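Local coordinates for pectate lyase/Amb allergen (Acidovorax citrulli, PDB 4HWV), which probably cleaves pectate as a calcium-binding, secreted lyase of polysaccharide lyase family 1, at residues Arg335-Val346 / Trp365-Lys376. Sequence-based numbering, arbitrary orientation.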
loop_
_atom_site.group_PDB
_atom_site.type_symbol
_atom_site.label_atom_id
_atom_site.label_comp_id
_atom_site.label_asym_id
_atom_site.label_seq_id
_atom_site.Cartn_x
_atom_site.Cartn_y
_atom_site.Cartn_z
ATOM N N ARG A 335 3.983 -5.858 14.566
ATOM C CA ARG A 335 3.741 -7.197 15.088
ATOM C C ARG A 335 4.627 -7.603 16.264
ATOM O O ARG A 335 4.146 -8.213 17.221
ATOM C CB ARG A 335 3.863 -8.227 13.960
ATOM C CG ARG A 335 3.667 -9.666 14.386
ATOM C CD ARG A 335 3.200 -10.496 13.201
ATOM N NE ARG A 335 3.167 -11.932 13.453
ATOM C CZ ARG A 335 2.154 -12.574 14.031
ATOM N NH1 ARG A 335 1.112 -11.886 14.467
ATOM N NH2 ARG A 335 2.203 -13.897 14.190
ATOM N N GLN A 336 5.916 -7.275 16.205
ATOM C CA GLN A 336 6.851 -7.755 17.224
ATOM C C GLN A 336 8.143 -6.952 17.197
ATOM O O GLN A 336 8.300 -6.030 16.380
ATOM C CB GLN A 336 7.151 -9.251 17.036
ATOM C CG GLN A 336 7.779 -9.579 15.678
ATOM C CD GLN A 336 7.909 -11.062 15.446
ATOM O OE1 GLN A 336 8.476 -11.774 16.275
ATOM N NE2 GLN A 336 7.365 -11.542 14.324
ATOM N N ARG A 337 9.060 -7.303 18.097
ATOM C CA ARG A 337 10.320 -6.569 18.257
ATOM C C ARG A 337 10.071 -5.083 18.481
ATOM O O ARG A 337 10.606 -4.225 17.772
ATOM C CB ARG A 337 11.263 -6.763 17.069
ATOM C CG ARG A 337 11.625 -8.202 16.791
ATOM C CD ARG A 337 12.815 -8.205 15.825
ATOM N NE ARG A 337 13.145 -9.541 15.330
ATOM C CZ ARG A 337 13.901 -9.779 14.264
ATOM N NH1 ARG A 337 14.369 -8.779 13.522
ATOM N NH2 ARG A 337 14.182 -11.029 13.934
ATOM N N GLN A 338 9.278 -4.762 19.493
ATOM C CA GLN A 338 8.990 -3.362 19.756
ATOM C C GLN A 338 9.300 -2.969 21.212
ATOM O O GLN A 338 8.407 -2.569 21.951
ATOM C CB GLN A 338 7.566 -2.975 19.284
ATOM C CG GLN A 338 6.403 -3.841 19.800
ATOM C CD GLN A 338 5.131 -3.676 18.971
ATOM O OE1 GLN A 338 4.712 -2.553 18.641
ATOM N NE2 GLN A 338 4.489 -4.794 18.652
ATOM N N ALA A 339 10.567 -3.045 21.640
ATOM C CA ALA A 339 11.752 -3.473 20.886
ATOM C C ALA A 339 12.229 -4.829 21.418
ATOM O O ALA A 339 11.905 -5.197 22.558
ATOM C CB ALA A 339 12.878 -2.433 21.037
ATOM N N ARG A 340 13.013 -5.550 20.618
ATOM C CA ARG A 340 13.640 -6.784 21.087
ATOM C C ARG A 340 15.078 -6.468 21.497
ATOM O O ARG A 340 15.895 -6.087 20.651
ATOM C CB ARG A 340 13.636 -7.865 20.005
ATOM C CG ARG A 340 14.020 -9.244 20.525
ATOM C CD ARG A 340 14.538 -10.190 19.427
ATOM N NE ARG A 340 14.563 -11.570 19.924
ATOM C CZ ARG A 340 15.481 -12.042 20.772
ATOM N NH1 ARG A 340 16.471 -11.265 21.205
ATOM N NH2 ARG A 340 15.401 -13.301 21.203
ATOM N N VAL A 341 15.389 -6.607 22.787
ATOM C CA VAL A 341 16.650 -6.093 23.321
ATOM C C VAL A 341 17.614 -7.150 23.848
ATOM O O VAL A 341 17.333 -7.818 24.857
ATOM C CB VAL A 341 16.382 -5.074 24.435
ATOM C CG1 VAL A 341 17.709 -4.545 24.966
ATOM C CG2 VAL A 341 15.479 -3.951 23.910
ATOM N N ARG A 342 18.747 -7.295 23.161
ATOM C CA ARG A 342 19.900 -8.047 23.688
ATOM C C ARG A 342 21.004 -7.066 24.048
ATOM O O ARG A 342 21.154 -6.058 23.370
ATOM C CB ARG A 342 20.502 -9.007 22.656
ATOM C CG ARG A 342 19.592 -10.118 22.180
ATOM C CD ARG A 342 20.329 -10.906 21.107
ATOM N NE ARG A 342 19.662 -12.137 20.689
ATOM C CZ ARG A 342 19.023 -12.310 19.538
ATOM N NH1 ARG A 342 18.944 -11.337 18.648
ATOM N NH2 ARG A 342 18.485 -13.495 19.263
ATOM N N TYR A 343 21.754 -7.374 25.112
ATOM C CA TYR A 343 23.039 -6.735 25.452
ATOM C C TYR A 343 23.008 -5.262 25.828
ATOM O O TYR A 343 23.794 -4.860 26.665
ATOM C CB TYR A 343 24.141 -7.040 24.408
ATOM C CG TYR A 343 24.552 -8.493 24.520
ATOM C CD1 TYR A 343 25.303 -8.942 25.614
ATOM C CD2 TYR A 343 24.115 -9.437 23.593
ATOM C CE1 TYR A 343 25.629 -10.283 25.761
ATOM C CE2 TYR A 343 24.436 -10.779 23.735
ATOM C CZ TYR A 343 25.181 -11.193 24.827
ATOM O OH TYR A 343 25.501 -12.519 24.994
ATOM N N GLY A 344 22.111 -4.469 25.241
ATOM C CA GLY A 344 22.120 -3.031 25.464
ATOM C C GLY A 344 21.315 -2.548 26.663
ATOM O O GLY A 344 20.442 -3.255 27.186
ATOM N N MET A 345 21.619 -1.328 27.097
ATOM C CA MET A 345 20.830 -0.608 28.099
ATOM C C MET A 345 19.822 0.251 27.353
ATOM O O MET A 345 20.176 1.272 26.764
ATOM C CB MET A 345 21.748 0.232 28.985
ATOM C CG MET A 345 22.777 -0.659 29.697
ATOM S SD MET A 345 24.241 0.209 30.278
ATOM C CE MET A 345 23.459 1.039 31.610
ATOM N N VAL A 346 18.576 -0.201 27.327
ATOM C CA VAL A 346 17.555 0.399 26.469
ATOM C C VAL A 346 16.406 0.956 27.309
ATOM O O VAL A 346 15.828 0.258 28.151
ATOM C CB VAL A 346 17.036 -0.622 25.452
ATOM C CG1 VAL A 346 15.882 -0.064 24.623
ATOM C CG2 VAL A 346 18.178 -1.057 24.543
ATOM N N TRP A 365 -0.784 -8.036 16.398
ATOM C CA TRP A 365 0.168 -8.005 17.491
ATOM C C TRP A 365 0.551 -9.416 17.941
ATOM O O TRP A 365 -0.308 -10.258 18.262
ATOM C CB TRP A 365 -0.462 -7.291 18.667
ATOM C CG TRP A 365 0.398 -7.146 19.898
ATOM C CD1 TRP A 365 0.667 -8.109 20.840
ATOM C CD2 TRP A 365 1.058 -5.951 20.343
ATOM N NE1 TRP A 365 1.457 -7.589 21.831
ATOM C CE2 TRP A 365 1.705 -6.264 21.555
ATOM C CE3 TRP A 365 1.168 -4.649 19.827
ATOM C CZ2 TRP A 365 2.432 -5.328 22.271
ATOM C CZ3 TRP A 365 1.883 -3.722 20.549
ATOM C CH2 TRP A 365 2.509 -4.065 21.762
ATOM N N LEU A 366 1.857 -9.648 17.996
ATOM C CA LEU A 366 2.399 -10.884 18.543
ATOM C C LEU A 366 3.120 -10.639 19.875
ATOM O O LEU A 366 2.863 -11.335 20.857
ATOM C CB LEU A 366 3.351 -11.547 17.539
ATOM C CG LEU A 366 4.026 -12.817 18.063
ATOM C CD1 LEU A 366 3.027 -13.935 18.388
ATOM C CD2 LEU A 366 5.031 -13.276 17.027
ATOM N N ALA A 367 4.021 -9.660 19.910
ATOM C CA ALA A 367 4.808 -9.365 21.112
ATOM C C ALA A 367 5.123 -7.886 21.139
ATOM O O ALA A 367 5.179 -7.231 20.084
ATOM C CB ALA A 367 6.104 -10.178 21.129
ATOM N N GLY A 368 5.371 -7.390 22.345
ATOM C CA GLY A 368 5.744 -6.003 22.549
ATOM C C GLY A 368 7.235 -5.870 22.777
ATOM O O GLY A 368 8.034 -5.973 21.837
ATOM N N MET A 369 7.607 -5.638 24.035
ATOM C CA MET A 369 9.003 -5.542 24.452
ATOM C C MET A 369 9.513 -6.931 24.791
ATOM O O MET A 369 8.832 -7.693 25.481
ATOM C CB MET A 369 9.109 -4.707 25.728
ATOM C CG MET A 369 8.533 -3.343 25.637
ATOM S SD MET A 369 8.704 -2.567 27.245
ATOM C CE MET A 369 7.518 -1.247 26.971
ATOM N N THR A 370 10.711 -7.256 24.325
ATOM C CA THR A 370 11.328 -8.530 24.695
ATOM C C THR A 370 12.650 -8.276 25.394
ATOM O O THR A 370 13.548 -7.633 24.840
ATOM C CB THR A 370 11.578 -9.418 23.466
ATOM O OG1 THR A 370 10.320 -9.733 22.860
ATOM C CG2 THR A 370 12.298 -10.699 23.864
ATOM N N LEU A 371 12.751 -8.760 26.628
ATOM C CA LEU A 371 14.044 -8.833 27.313
ATOM C C LEU A 371 14.809 -10.015 26.739
ATOM O O LEU A 371 14.551 -11.160 27.103
ATOM C CB LEU A 371 13.862 -9.010 28.827
ATOM C CG LEU A 371 15.147 -9.245 29.627
ATOM C CD1 LEU A 371 16.124 -8.103 29.463
ATOM C CD2 LEU A 371 14.818 -9.471 31.108
ATOM N N GLY A 372 15.714 -9.738 25.809
ATOM C CA GLY A 372 16.597 -10.751 25.284
ATOM C C GLY A 372 17.897 -10.842 26.049
ATOM O O GLY A 372 18.068 -10.251 27.124
ATOM N N GLN A 373 18.820 -11.598 25.472
ATOM C CA GLN A 373 20.024 -12.010 26.182
ATOM C C GLN A 373 20.835 -10.828 26.677
ATOM O O GLN A 373 21.329 -10.049 25.867
ATOM C CB GLN A 373 20.893 -12.855 25.265
ATOM C CG GLN A 373 22.029 -13.545 26.012
ATOM C CD GLN A 373 21.538 -14.526 27.035
ATOM O OE1 GLN A 373 20.551 -15.226 26.814
ATOM N NE2 GLN A 373 22.228 -14.588 28.173
ATOM N N SER A 374 20.963 -10.707 28.001
ATOM C CA SER A 374 21.757 -9.648 28.650
ATOM C C SER A 374 21.242 -8.238 28.361
ATOM O O SER A 374 21.940 -7.252 28.586
ATOM C CB SER A 374 23.245 -9.755 28.311
ATOM O OG SER A 374 23.786 -10.976 28.790
ATOM N N GLY A 375 20.007 -8.131 27.881
ATOM C CA GLY A 375 19.387 -6.830 27.726
ATOM C C GLY A 375 19.104 -6.210 29.083
ATOM O O GLY A 375 18.949 -6.901 30.089
ATOM N N LYS A 376 19.020 -4.889 29.107
ATOM C CA LYS A 376 18.722 -4.171 30.340
ATOM C C LYS A 376 17.686 -3.111 29.991
ATOM O O LYS A 376 18.012 -2.016 29.512
ATOM C CB LYS A 376 20.003 -3.594 30.949
ATOM C CG LYS A 376 21.013 -4.699 31.312
ATOM C CD LYS A 376 22.337 -4.178 31.813
ATOM C CE LYS A 376 23.334 -5.337 31.888
ATOM N NZ LYS A 376 23.593 -5.912 30.523
HETATM O O HOH W 1 9.211 -8.257 20.781
HETATM O O HOH W 2 17.634 -13.312 23.270
HETATM O O HOH W 3 24.206 -3.673 28.991
HETATM O O HOH W 4 24.915 -13.214 27.789
#
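With CG of Q338 lying between its backbone N and carbonyl carbon (chi1 53°) and the chain extended beyond it, the amide reaches the W365 indole, which CG anti to the backbone N (chi1 -179°) brings back toward Q338. NE2 sits over the rim of one ring face, 3.4 Å from W365 CZ3, the amide plane tilted 28° from the ring, and donates to A367 O at 2.9 Å. This pair illustrates how neighbouring coils of a parallel beta-helix, the pectate lyase fold, are joined where their strands give way to turns. R335 O takes two N-H groups, from L366 and A367, while CB of L366 lies over the centre of the R335 guanidinium, 3.8 Å from its CZ, and R335 NH1 bonds to P364 O. Short parallel ladders follow: V341 N bonds to T370 O, and, after a one-residue register shift, V346 N to K376 O. The type II turn G372-G375 lies between the two ladders. Its Q373 O accepts from Y343 N at 2.8 Å and lies over one face of the tyrosine ring, while S374 CB comes 3.5 Å from Y343 CD1. The R337 side chain is about 5 Å from those of the calcium ligands D278 and D282. Nine of the ten hydrogen bonds across the contact join backbone to backbone; the Q338 amide supplies the tenth and, over the indole, is probably fixed in its rotation.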